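Local coordinates for putative immunoglobulin-blocking virulence protein (PDB 7ADK) that probably helps the mycoplasma evade host antibodies by capturing immunoglobulin, and is bound here to a second protein, a lipoprotein, at residues Pro163-Gln168 / Ser349-Phe354; Asn212-Glu217 / Leu228-Ser233; Gly374-Asp379 / Lys400-Asn405; Leu554-Glu559 / Asp571-Val576. All coordinates share one frame; numbering follows the deposited sequence.

Interaction 1 of 4, residues Pro163-Gln168 / Ser349-Phe354; sequences PTKPYQ and SEYRVF
Lys165 and Tyr167, two residues apart in the loop between helix 153-157 and strand 174-178, reach Glu350 and Tyr351 of segment 349-354, which lies on helix 339-351. This is a loop-to-helix tertiary contact, made of one surface salt bridge beside one buried aromatic pair. Lys165 comes first. Its chain is extended throughout, which carries NZ to 2.8 Å from Glu350 OE2, and a long, flexible lysine suits this surface position. NZ meets the oxygen from above the carboxylate plane, 37° out of it. On the way, the lysine passes Tyr351 from the opposite direction, and its CE lies 3.6 Å from Tyr351 OH, so its methylenes help to cover the tyrosine's polar end. Tyr167 has CG anti to the backbone N (chi1 -171°), and its ring is thereby carried toward Tyr351. The two rings are nearly parallel (21°) but strongly offset, with centroids 5.3 Å apart, so little of one ring lies over the other. Outside the pair, Tyr167 OH hydrogen-bonds to Asp347 of helix 339-351, and Tyr351 also stacks with Trp527. Tyrosine thus serves twice, giving flat apolar surface and, in Tyr167, a hydroxyl that ties the loop down. The rings come closest where Tyr167 CE2 lies 3.4 Å from Tyr351 CE2.

Interaction 2 of 4, residues Asn212-Glu217 / Leu228-Ser233; sequences NVFKEE and LSSLES
Phe214 supplies the apolar part of this contact, setting one side of its ring against Ser230 and Ser233. Its CG is anti to the carbonyl carbon (chi1 -66°), a torsion that swings the ring out toward the second helix. Ser233 OG lies at the ring edge, in its plane, 3.6 Å from Phe214 CE1, while Ser230 OG approaches obliquely, 3.6 Å from Phe214 CD1. Small serines suit these places because they let a bulky phenylalanine lie close to the opposing backbone. The side-chain hydrogen bond here lies within one helix: Ser233 OG donates to Ser230 O at 2.7 Å, so the hydroxyl beside the ring spends its proton on its own helix and is fixed in rotation. At the outer margin the contact is van der Waals: Glu217, bent at chi2, brings OE2 to 3.7 Å from Ser229 CB, and no hydrogen bond joins the segments. Glutamate has the length to reach Ser229 from the first helix, and the residue is partly exposed. The two segments form an antiparallel helical pair, with axes 10.5 Å apart at closest approach and N-to-C directions 159° apart. They belong to helices 209-218 and 227-235, which follow one another in the chain. Helix 280-288 packs against both, Ile285 and Ile288 touching Phe214 while Asn281 and Gln282 touch Leu231.

Interaction 3 of 4, residues Gly374-Asp379 / Lys400-Asn405; sequences GWVKED and KLERIN
Trp375 holds CG anti to its carbonyl carbon (chi1 -64°), laying the indole across the neighbouring strand, and Arg403 bends at chi3 (-83°), folding its guanidinium back over that indole. Arg403 CB then sits squarely over the six-membered ring, 3.8 Å from the Trp375 centroid, in a CH-pi contact. Further out, Trp375 CH2 lies over the centre of the guanidinium, though the two planes are 59° apart. A broad indole suits the buried place, and arginine offers methylenes to cover it and a guanidinium that pairs with Asp355 and hydrogen-bonds to Leu413 O. On the sheet face that carries Trp375, Leu401 CB also lies 4.1 Å from Trp375 CE3. On the other side of the strands, Val376 and Glu402 run side by side, and Val376 CG1 meets Ile404 CG1 at 4.0 Å, an apolar contact on the surface. The backbones are joined as regular antiparallel strands. Val376 N bonds to Glu402 O at 2.9 Å and Glu402 N returns to Val376 O at 3.1 Å; Glu378 and Lys400 form a second reciprocal pair. Beyond the strand, Ile404 N reaches Gly374 O at 2.9 Å, and glycine suits the positive phi there. Strand 375-379 ends one side of a mixed sheet: strand 396-403 lies between it and strand 415-422, whose Val418 packs on Leu401.

Interaction 4 of 4, residues Leu554-Glu559 / Asp571-Val576; sequences LAFDQE and DGLRMV
Leu554 and Val576 meet tip to tip: Leu554 CD2 lies 3.9 Å from Val576 CG2, one branch reaching from the strand and the other from the helix. Leu554 CD1 meets Leu573 CD1 at 4.0 Å, the Leu573 side chain slanting across it, and also lies near Val576 CG2. A forked leucine suits this place because its two methyls can serve two helix residues a turn apart. Phe556 approaches differently. With CG anti to the carbonyl carbon (chi1 -65°), it presents the edge of its ring to the helix backbone, Gly572 C and Leu573 N lying near the ring plane. Phe556 CZ is 4.0 Å from Leu573 N, and Phe556 CE1 is 4.1 Å from Gly572 CA. Glycine fits exactly there, since a bare CA lets the phenyl edge come close to the helix. The pieces belong to a beta-alpha-beta crossover: strand 553-555 leads to helix 567-579 and then to strand 608-610, which lies parallel beside the first strand in a five-stranded parallel sheet. Leu609 of that next strand touches Leu554, Phe556 and Leu573, adding apolar cover. Phe556 and Leu573 stand at about a right angle, and Leu573 CD1 lies 4.2 Å from Phe556 CE2. Beyond the strand, Asp557 OD1 accepts from Gln558 N at 2.8 Å, and both residues pack on Gly681 of the neighbouring lipoprotein chain.

How the interactions relate
Interactions 1 and 3 adjoin: beyond the helix of interaction 1, Phe354 C lies 3.5 Å from Trp375 NE1 and Phe354 CG lies 3.7 Å from Leu401 CD2, so the loop-to-helix contact runs on into the edge of the mixed sheet. Interaction 4 does not touch them; its nearest atoms are about 8 Å from those of interaction 1, but about 27 Å from those of interaction 3. Interaction 2 stands apart, its nearest atoms about 34 Å from interaction 1 and 47 Å from interaction 4, although in sequence it falls between the two halves of interaction 1. Of the four, interaction 4 alone has residues touching the lipoprotein chain.

Interaction 1 of 4, residues Pro163-Gln168 / Ser349-Phe354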
# COMPACT_ATOMS: atom_id res chain seq x y z
N PRO A 163 -21.37 -29.64 17.98
CA PRO A 163 -22.81 -29.89 17.84
C PRO A 163 -23.23 -31.34 17.60
O PRO A 163 -24.41 -31.66 17.73
CB PRO A 163 -23.25 -29.00 16.67
CG PRO A 163 -21.98 -28.85 15.84
CD PRO A 163 -20.93 -28.75 16.92
N THR A 164 -22.32 -32.22 17.20
CA THR A 164 -22.65 -33.56 16.66
C THR A 164 -21.77 -34.69 17.19
O THR A 164 -22.20 -35.84 17.23
CB THR A 164 -22.52 -33.53 15.14
OG1 THR A 164 -21.22 -33.11 14.81
CG2 THR A 164 -23.51 -32.59 14.46
N LYS A 165 -20.53 -34.39 17.60
CA LYS A 165 -19.47 -35.35 17.96
C LYS A 165 -18.35 -34.60 18.69
O LYS A 165 -17.89 -33.59 18.17
CB LYS A 165 -18.98 -35.98 16.65
CG LYS A 165 -17.71 -36.83 16.75
CD LYS A 165 -17.45 -37.51 15.40
CE LYS A 165 -16.09 -38.22 15.36
NZ LYS A 165 -15.91 -38.96 14.09
N PRO A 166 -17.87 -35.04 19.87
CA PRO A 166 -16.75 -34.40 20.54
C PRO A 166 -15.43 -34.66 19.80
O PRO A 166 -14.99 -35.80 19.65
CB PRO A 166 -16.75 -34.97 21.96
CG PRO A 166 -17.40 -36.34 21.79
CD PRO A 166 -18.39 -36.14 20.65
N TYR A 167 -14.77 -33.60 19.35
CA TYR A 167 -13.46 -33.70 18.71
C TYR A 167 -12.37 -34.14 19.71
O TYR A 167 -12.45 -33.79 20.89
CB TYR A 167 -13.14 -32.34 18.09
CG TYR A 167 -11.92 -32.29 17.19
CD1 TYR A 167 -10.64 -32.05 17.73
CD2 TYR A 167 -12.07 -32.46 15.81
CE1 TYR A 167 -9.51 -32.01 16.88
CE2 TYR A 167 -10.95 -32.41 14.96
CZ TYR A 167 -9.67 -32.18 15.50
OH TYR A 167 -8.59 -32.12 14.68
N GLN A 168 -11.33 -34.86 19.26
CA GLN A 168 -10.11 -35.07 20.05
C GLN A 168 -8.83 -34.93 19.22
O GLN A 168 -8.73 -35.45 18.10
CB GLN A 168 -10.21 -36.35 20.87
CG GLN A 168 -8.89 -36.71 21.55
CD GLN A 168 -9.00 -37.60 22.76
OE1 GLN A 168 -9.99 -37.65 23.45
NE2 GLN A 168 -7.94 -38.25 23.12
N SER A 349 -9.65 -38.36 6.49
CA SER A 349 -10.29 -39.65 6.22
C SER A 349 -11.71 -39.78 6.78
O SER A 349 -12.43 -40.68 6.33
CB SER A 349 -9.42 -40.80 6.69
OG SER A 349 -9.24 -40.75 8.09
N GLU A 350 -12.13 -38.94 7.72
CA GLU A 350 -13.46 -39.04 8.34
C GLU A 350 -14.19 -37.73 8.64
O GLU A 350 -15.42 -37.77 8.73
CB GLU A 350 -13.39 -39.94 9.59
CG GLU A 350 -13.19 -39.18 10.90
CD GLU A 350 -12.92 -40.10 12.10
OE1 GLU A 350 -12.30 -41.18 11.95
OE2 GLU A 350 -13.34 -39.74 13.22
N TYR A 351 -13.52 -36.58 8.80
CA TYR A 351 -14.24 -35.30 8.95
C TYR A 351 -14.61 -34.69 7.61
O TYR A 351 -15.72 -34.20 7.45
CB TYR A 351 -13.50 -34.28 9.82
CG TYR A 351 -13.63 -34.52 11.30
CD1 TYR A 351 -14.89 -34.48 11.92
CD2 TYR A 351 -12.50 -34.75 12.09
CE1 TYR A 351 -15.03 -34.71 13.29
CE2 TYR A 351 -12.62 -35.00 13.46
CZ TYR A 351 -13.88 -35.00 14.05
OH TYR A 351 -13.99 -35.29 15.37
N ARG A 352 -13.73 -34.76 6.62
CA ARG A 352 -14.01 -34.22 5.28
C ARG A 352 -15.14 -34.97 4.59
O ARG A 352 -15.16 -36.20 4.57
CB ARG A 352 -12.75 -34.21 4.42
CG ARG A 352 -11.68 -33.35 5.09
CD ARG A 352 -10.44 -33.18 4.23
NE ARG A 352 -10.62 -32.16 3.20
CZ ARG A 352 -9.73 -31.27 2.83
NH1 ARG A 352 -8.47 -31.35 3.15
NH2 ARG A 352 -10.10 -30.25 2.14
N VAL A 353 -16.06 -34.25 3.95
CA VAL A 353 -16.82 -34.80 2.82
C VAL A 353 -15.92 -34.71 1.58
O VAL A 353 -15.08 -33.82 1.51
CB VAL A 353 -18.18 -34.11 2.68
CG1 VAL A 353 -18.12 -32.69 2.17
CG2 VAL A 353 -19.10 -34.90 1.77
N PHE A 354 -16.01 -35.67 0.67
CA PHE A 354 -14.95 -35.94 -0.31
C PHE A 354 -13.62 -36.32 0.38
O PHE A 354 -12.56 -35.76 0.13
CB PHE A 354 -14.84 -34.84 -1.37
CG PHE A 354 -16.15 -34.41 -1.97
CD1 PHE A 354 -17.02 -35.36 -2.55
CD2 PHE A 354 -16.52 -33.06 -1.98
CE1 PHE A 354 -18.22 -34.97 -3.14
CE2 PHE A 354 -17.73 -32.65 -2.57
CZ PHE A 354 -18.57 -33.61 -3.16

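Interaction 2 of 4, residues Asn212-Glu217 / Leu228-Ser233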
# COMPACT_ATOMS: atom_id res chain seq x y z
N ASN A 212 27.64 -36.55 -2.27
CA ASN A 212 27.65 -37.46 -3.41
C ASN A 212 28.17 -36.82 -4.71
O ASN A 212 28.79 -37.50 -5.52
CB ASN A 212 26.23 -38.03 -3.61
CG ASN A 212 25.70 -38.83 -2.46
OD1 ASN A 212 26.34 -39.06 -1.47
ND2 ASN A 212 24.51 -39.34 -2.58
N VAL A 213 27.95 -35.52 -4.91
CA VAL A 213 28.52 -34.77 -6.03
C VAL A 213 30.03 -34.55 -5.85
O VAL A 213 30.77 -34.62 -6.83
CB VAL A 213 27.76 -33.45 -6.23
CG1 VAL A 213 28.45 -32.46 -7.17
CG2 VAL A 213 26.41 -33.75 -6.84
N PHE A 214 30.51 -34.36 -4.62
CA PHE A 214 31.95 -34.31 -4.36
C PHE A 214 32.61 -35.69 -4.45
O PHE A 214 33.65 -35.81 -5.09
CB PHE A 214 32.24 -33.60 -3.04
CG PHE A 214 31.90 -32.12 -2.97
CD1 PHE A 214 31.51 -31.36 -4.09
CD2 PHE A 214 31.98 -31.47 -1.72
CE1 PHE A 214 31.20 -30.00 -3.97
CE2 PHE A 214 31.67 -30.11 -1.60
CZ PHE A 214 31.28 -29.37 -2.72
N LYS A 215 32.03 -36.76 -3.90
CA LYS A 215 32.67 -38.09 -3.97
C LYS A 215 32.80 -38.61 -5.40
O LYS A 215 33.81 -39.21 -5.74
CB LYS A 215 32.02 -39.08 -2.98
CG LYS A 215 30.83 -39.88 -3.52
CD LYS A 215 30.11 -40.69 -2.44
CE LYS A 215 31.01 -41.76 -1.82
NZ LYS A 215 30.30 -42.64 -0.88
N GLU A 216 31.83 -38.33 -6.27
CA GLU A 216 31.86 -38.72 -7.69
C GLU A 216 32.98 -38.02 -8.48
O GLU A 216 33.53 -38.62 -9.41
CB GLU A 216 30.48 -38.50 -8.32
CG GLU A 216 30.32 -39.03 -9.75
CD GLU A 216 30.71 -38.08 -10.89
OE1 GLU A 216 30.92 -36.87 -10.68
OE2 GLU A 216 30.77 -38.53 -12.05
N GLU A 217 33.38 -36.81 -8.10
CA GLU A 217 34.48 -36.10 -8.74
C GLU A 217 35.85 -36.62 -8.28
O GLU A 217 36.74 -36.83 -9.10
CB GLU A 217 34.32 -34.59 -8.52
CG GLU A 217 35.27 -33.70 -9.33
CD GLU A 217 34.91 -33.53 -10.81
OE1 GLU A 217 34.24 -34.40 -11.40
OE2 GLU A 217 35.29 -32.50 -11.41
N LEU A 228 39.35 -27.45 -7.87
CA LEU A 228 38.88 -26.22 -8.51
C LEU A 228 37.46 -26.33 -9.11
O LEU A 228 36.67 -25.40 -8.99
CB LEU A 228 39.93 -25.83 -9.56
CG LEU A 228 39.69 -24.49 -10.28
CD1 LEU A 228 41.02 -23.84 -10.62
CD2 LEU A 228 38.93 -24.66 -11.60
N SER A 229 37.11 -27.47 -9.71
CA SER A 229 35.77 -27.73 -10.27
C SER A 229 34.71 -28.00 -9.20
O SER A 229 33.58 -27.56 -9.35
CB SER A 229 35.83 -28.89 -11.27
OG SER A 229 36.70 -28.59 -12.35
N SER A 230 35.06 -28.61 -8.05
CA SER A 230 34.16 -28.70 -6.89
C SER A 230 33.82 -27.32 -6.31
O SER A 230 32.65 -27.07 -6.05
CB SER A 230 34.71 -29.61 -5.80
OG SER A 230 34.53 -30.95 -6.08
N LEU A 231 34.79 -26.40 -6.21
CA LEU A 231 34.53 -25.00 -5.82
C LEU A 231 33.66 -24.25 -6.84
O LEU A 231 32.76 -23.50 -6.49
CB LEU A 231 35.87 -24.27 -5.61
CG LEU A 231 35.72 -22.84 -5.07
CD1 LEU A 231 35.48 -22.84 -3.56
CD2 LEU A 231 36.95 -22.00 -5.36
N GLU A 232 33.85 -24.50 -8.13
CA GLU A 232 32.96 -23.95 -9.16
C GLU A 232 31.51 -24.46 -9.01
O GLU A 232 30.55 -23.71 -9.19
CB GLU A 232 33.60 -24.27 -10.52
CG GLU A 232 32.98 -23.59 -11.73
CD GLU A 232 33.91 -23.53 -12.94
OE1 GLU A 232 34.66 -24.48 -13.21
OE2 GLU A 232 33.87 -22.52 -13.68
N SER A 233 31.32 -25.71 -8.57
CA SER A 233 30.01 -26.26 -8.19
C SER A 233 29.45 -25.75 -6.86
O SER A 233 28.44 -26.27 -6.40
CB SER A 233 30.00 -27.79 -8.29
OG SER A 233 30.56 -28.42 -7.17

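Interaction 3 of 4, residues Gly374-Asp379 / Lys400-Asn405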
# COMPACT_ATOMS: atom_id res chain seq x y z
N GLY A 374 -8.43 -39.46 -4.98
CA GLY A 374 -9.37 -40.58 -5.08
C GLY A 374 -10.77 -40.23 -5.58
O GLY A 374 -11.63 -41.11 -5.63
N TRP A 375 -11.00 -38.99 -6.00
CA TRP A 375 -12.24 -38.52 -6.62
C TRP A 375 -11.95 -38.01 -8.02
O TRP A 375 -10.85 -37.52 -8.30
CB TRP A 375 -12.87 -37.42 -5.76
CG TRP A 375 -13.31 -37.88 -4.41
CD1 TRP A 375 -12.50 -38.08 -3.35
CD2 TRP A 375 -14.64 -38.27 -3.98
NE1 TRP A 375 -13.24 -38.59 -2.30
CE2 TRP A 375 -14.56 -38.72 -2.63
CE3 TRP A 375 -15.91 -38.26 -4.58
CZ2 TRP A 375 -15.69 -39.15 -1.92
CZ3 TRP A 375 -17.05 -38.68 -3.87
CH2 TRP A 375 -16.94 -39.13 -2.55
N VAL A 376 -12.93 -38.09 -8.91
CA VAL A 376 -12.85 -37.51 -10.26
C VAL A 376 -14.04 -36.60 -10.53
O VAL A 376 -15.17 -36.91 -10.15
CB VAL A 376 -12.61 -38.58 -11.34
CG1 VAL A 376 -13.71 -39.63 -11.42
CG2 VAL A 376 -12.42 -37.99 -12.73
N LYS A 377 -13.77 -35.44 -11.14
CA LYS A 377 -14.73 -34.38 -11.43
C LYS A 377 -15.14 -34.39 -12.89
O LYS A 377 -14.30 -34.45 -13.78
CB LYS A 377 -14.12 -33.03 -11.02
CG LYS A 377 -15.02 -31.81 -11.25
CD LYS A 377 -14.42 -30.50 -10.72
CE LYS A 377 -13.11 -30.05 -11.40
NZ LYS A 377 -13.28 -29.54 -12.78
N GLU A 378 -16.43 -34.25 -13.14
CA GLU A 378 -17.01 -34.03 -14.46
C GLU A 378 -17.83 -32.74 -14.46
O GLU A 378 -18.64 -32.54 -13.57
CB GLU A 378 -17.82 -35.28 -14.87
CG GLU A 378 -18.52 -35.13 -16.22
CD GLU A 378 -19.22 -36.39 -16.73
OE1 GLU A 378 -20.16 -36.26 -17.55
OE2 GLU A 378 -18.83 -37.53 -16.40
N ASP A 379 -17.68 -31.86 -15.45
CA ASP A 379 -18.62 -30.76 -15.67
C ASP A 379 -19.94 -31.27 -16.26
O ASP A 379 -19.96 -31.90 -17.32
CB ASP A 379 -18.01 -29.66 -16.55
CG ASP A 379 -18.95 -28.45 -16.66
OD1 ASP A 379 -18.80 -27.50 -15.89
OD2 ASP A 379 -19.86 -28.47 -17.48
N LYS A 400 -20.08 -32.74 -11.16
CA LYS A 400 -20.29 -34.02 -10.47
C LYS A 400 -18.94 -34.52 -9.98
O LYS A 400 -18.00 -34.59 -10.75
CB LYS A 400 -20.95 -34.99 -11.47
CG LYS A 400 -21.40 -36.33 -10.87
CD LYS A 400 -22.69 -36.28 -10.03
CE LYS A 400 -23.93 -35.86 -10.82
NZ LYS A 400 -24.30 -36.82 -11.88
N LEU A 401 -18.84 -34.89 -8.71
CA LEU A 401 -17.72 -35.66 -8.17
C LEU A 401 -18.16 -37.11 -7.97
O LEU A 401 -19.23 -37.33 -7.43
CB LEU A 401 -17.27 -35.06 -6.83
CG LEU A 401 -16.10 -34.09 -6.93
CD1 LEU A 401 -16.45 -32.79 -7.64
CD2 LEU A 401 -15.61 -33.73 -5.54
N GLU A 402 -17.34 -38.09 -8.34
CA GLU A 402 -17.50 -39.51 -7.98
C GLU A 402 -16.19 -40.14 -7.47
O GLU A 402 -15.11 -39.83 -7.96
CB GLU A 402 -18.15 -40.30 -9.13
CG GLU A 402 -17.36 -40.28 -10.44
CD GLU A 402 -18.00 -41.11 -11.57
OE1 GLU A 402 -17.28 -41.53 -12.50
OE2 GLU A 402 -19.23 -41.35 -11.56
N ARG A 403 -16.28 -41.01 -6.46
CA ARG A 403 -15.13 -41.72 -5.87
C ARG A 403 -14.65 -42.81 -6.84
O ARG A 403 -15.45 -43.61 -7.31
CB ARG A 403 -15.52 -42.27 -4.48
CG ARG A 403 -14.32 -42.57 -3.59
CD ARG A 403 -14.63 -43.33 -2.29
NE ARG A 403 -15.09 -42.47 -1.19
CZ ARG A 403 -16.28 -42.41 -0.64
NH1 ARG A 403 -16.54 -41.64 0.36
NH2 ARG A 403 -17.29 -43.11 -1.05
N ILE A 404 -13.35 -42.86 -7.15
CA ILE A 404 -12.79 -43.70 -8.21
C ILE A 404 -12.95 -45.19 -7.89
O ILE A 404 -13.41 -45.94 -8.74
CB ILE A 404 -11.33 -43.28 -8.50
CG1 ILE A 404 -11.31 -41.90 -9.19
CG2 ILE A 404 -10.60 -44.30 -9.37
CD1 ILE A 404 -9.93 -41.25 -9.28
N ASN A 405 -12.64 -45.60 -6.67
CA ASN A 405 -13.10 -46.86 -6.11
C ASN A 405 -14.31 -46.59 -5.21
O ASN A 405 -14.13 -46.00 -4.14
CB ASN A 405 -11.95 -47.54 -5.35
CG ASN A 405 -10.83 -47.99 -6.27
OD1 ASN A 405 -11.04 -48.71 -7.23
ND2 ASN A 405 -9.62 -47.58 -6.02

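Interaction 4 of 4, residues Leu554-Glu559 / Asp571-Val576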
# COMPACT_ATOMS: atom_id res chain seq x y z
N LEU A 554 -11.76 -12.34 17.27
CA LEU A 554 -13.19 -12.58 17.45
C LEU A 554 -13.95 -11.26 17.30
O LEU A 554 -13.67 -10.31 18.02
CB LEU A 554 -13.44 -13.19 18.84
CG LEU A 554 -12.69 -14.49 19.15
CD1 LEU A 554 -13.13 -15.01 20.50
CD2 LEU A 554 -12.97 -15.54 18.09
N ALA A 555 -14.92 -11.19 16.39
CA ALA A 555 -15.69 -9.98 16.10
C ALA A 555 -17.20 -10.22 16.27
O ALA A 555 -17.81 -10.89 15.45
CB ALA A 555 -15.37 -9.48 14.69
N PHE A 556 -17.81 -9.66 17.31
CA PHE A 556 -19.25 -9.78 17.55
C PHE A 556 -20.06 -8.75 16.74
O PHE A 556 -19.55 -7.67 16.43
CB PHE A 556 -19.50 -9.71 19.06
CG PHE A 556 -18.90 -10.89 19.80
CD1 PHE A 556 -19.64 -12.07 19.94
CD2 PHE A 556 -17.60 -10.82 20.33
CE1 PHE A 556 -19.10 -13.17 20.63
CE2 PHE A 556 -17.06 -11.92 21.01
CZ PHE A 556 -17.81 -13.09 21.16
N ASP A 557 -21.29 -9.08 16.38
CA ASP A 557 -22.17 -8.23 15.57
C ASP A 557 -23.25 -7.55 16.44
O ASP A 557 -23.40 -7.85 17.62
CB ASP A 557 -22.72 -9.03 14.37
CG ASP A 557 -23.06 -8.17 13.14
OD1 ASP A 557 -23.04 -6.92 13.23
OD2 ASP A 557 -23.31 -8.74 12.05
N GLN A 558 -23.99 -6.59 15.89
CA GLN A 558 -24.89 -5.75 16.68
C GLN A 558 -26.03 -6.51 17.36
O GLN A 558 -26.38 -6.20 18.49
CB GLN A 558 -25.45 -4.60 15.84
CG GLN A 558 -26.29 -3.59 16.64
CD GLN A 558 -25.55 -2.96 17.83
OE1 GLN A 558 -24.87 -1.95 17.73
NE2 GLN A 558 -25.67 -3.50 19.01
N GLU A 559 -26.59 -7.52 16.70
CA GLU A 559 -27.66 -8.39 17.20
C GLU A 559 -27.23 -9.35 18.33
O GLU A 559 -28.04 -10.13 18.83
CB GLU A 559 -28.30 -9.11 16.00
CG GLU A 559 -27.36 -9.93 15.08
CD GLU A 559 -26.93 -9.18 13.81
OE1 GLU A 559 -26.62 -7.98 13.87
OE2 GLU A 559 -26.92 -9.79 12.71
N ASP A 571 -21.09 -16.65 26.11
CA ASP A 571 -21.25 -17.93 25.40
C ASP A 571 -20.29 -18.00 24.19
O ASP A 571 -19.43 -18.87 24.12
CB ASP A 571 -22.69 -18.13 24.90
CG ASP A 571 -23.75 -18.47 25.95
OD1 ASP A 571 -23.46 -19.11 26.99
OD2 ASP A 571 -24.94 -18.17 25.70
N GLY A 572 -20.39 -17.04 23.26
CA GLY A 572 -19.54 -17.03 22.07
C GLY A 572 -18.05 -16.99 22.38
O GLY A 572 -17.26 -17.61 21.68
N LEU A 573 -17.65 -16.31 23.45
CA LEU A 573 -16.27 -16.12 23.88
C LEU A 573 -15.68 -17.42 24.46
O LEU A 573 -14.60 -17.85 24.06
CB LEU A 573 -16.27 -14.96 24.88
CG LEU A 573 -14.96 -14.24 25.14
CD1 LEU A 573 -14.54 -13.45 23.94
CD2 LEU A 573 -15.11 -13.26 26.28
N ARG A 574 -16.41 -18.10 25.34
CA ARG A 574 -16.01 -19.38 25.92
C ARG A 574 -16.07 -20.53 24.91
O ARG A 574 -15.30 -21.47 25.07
CB ARG A 574 -16.86 -19.65 27.18
CG ARG A 574 -16.39 -20.86 28.00
CD ARG A 574 -17.13 -20.98 29.33
NE ARG A 574 -16.59 -22.03 30.21
CZ ARG A 574 -16.76 -23.34 30.11
NH1 ARG A 574 -17.37 -23.87 29.10
NH2 ARG A 574 -16.35 -24.14 31.03
N MET A 575 -16.88 -20.44 23.85
CA MET A 575 -16.89 -21.42 22.75
C MET A 575 -15.48 -21.63 22.20
O MET A 575 -14.97 -22.75 22.13
CB MET A 575 -17.83 -20.97 21.62
CG MET A 575 -18.17 -22.18 20.75
SD MET A 575 -18.98 -21.84 19.18
CE MET A 575 -17.54 -21.38 18.22
N VAL A 576 -14.81 -20.54 21.88
CA VAL A 576 -13.45 -20.54 21.35
C VAL A 576 -12.42 -20.82 22.44
O VAL A 576 -11.56 -21.68 22.30
CB VAL A 576 -13.19 -19.18 20.70
CG1 VAL A 576 -11.83 -19.16 20.06
CG2 VAL A 576 -14.24 -18.88 19.65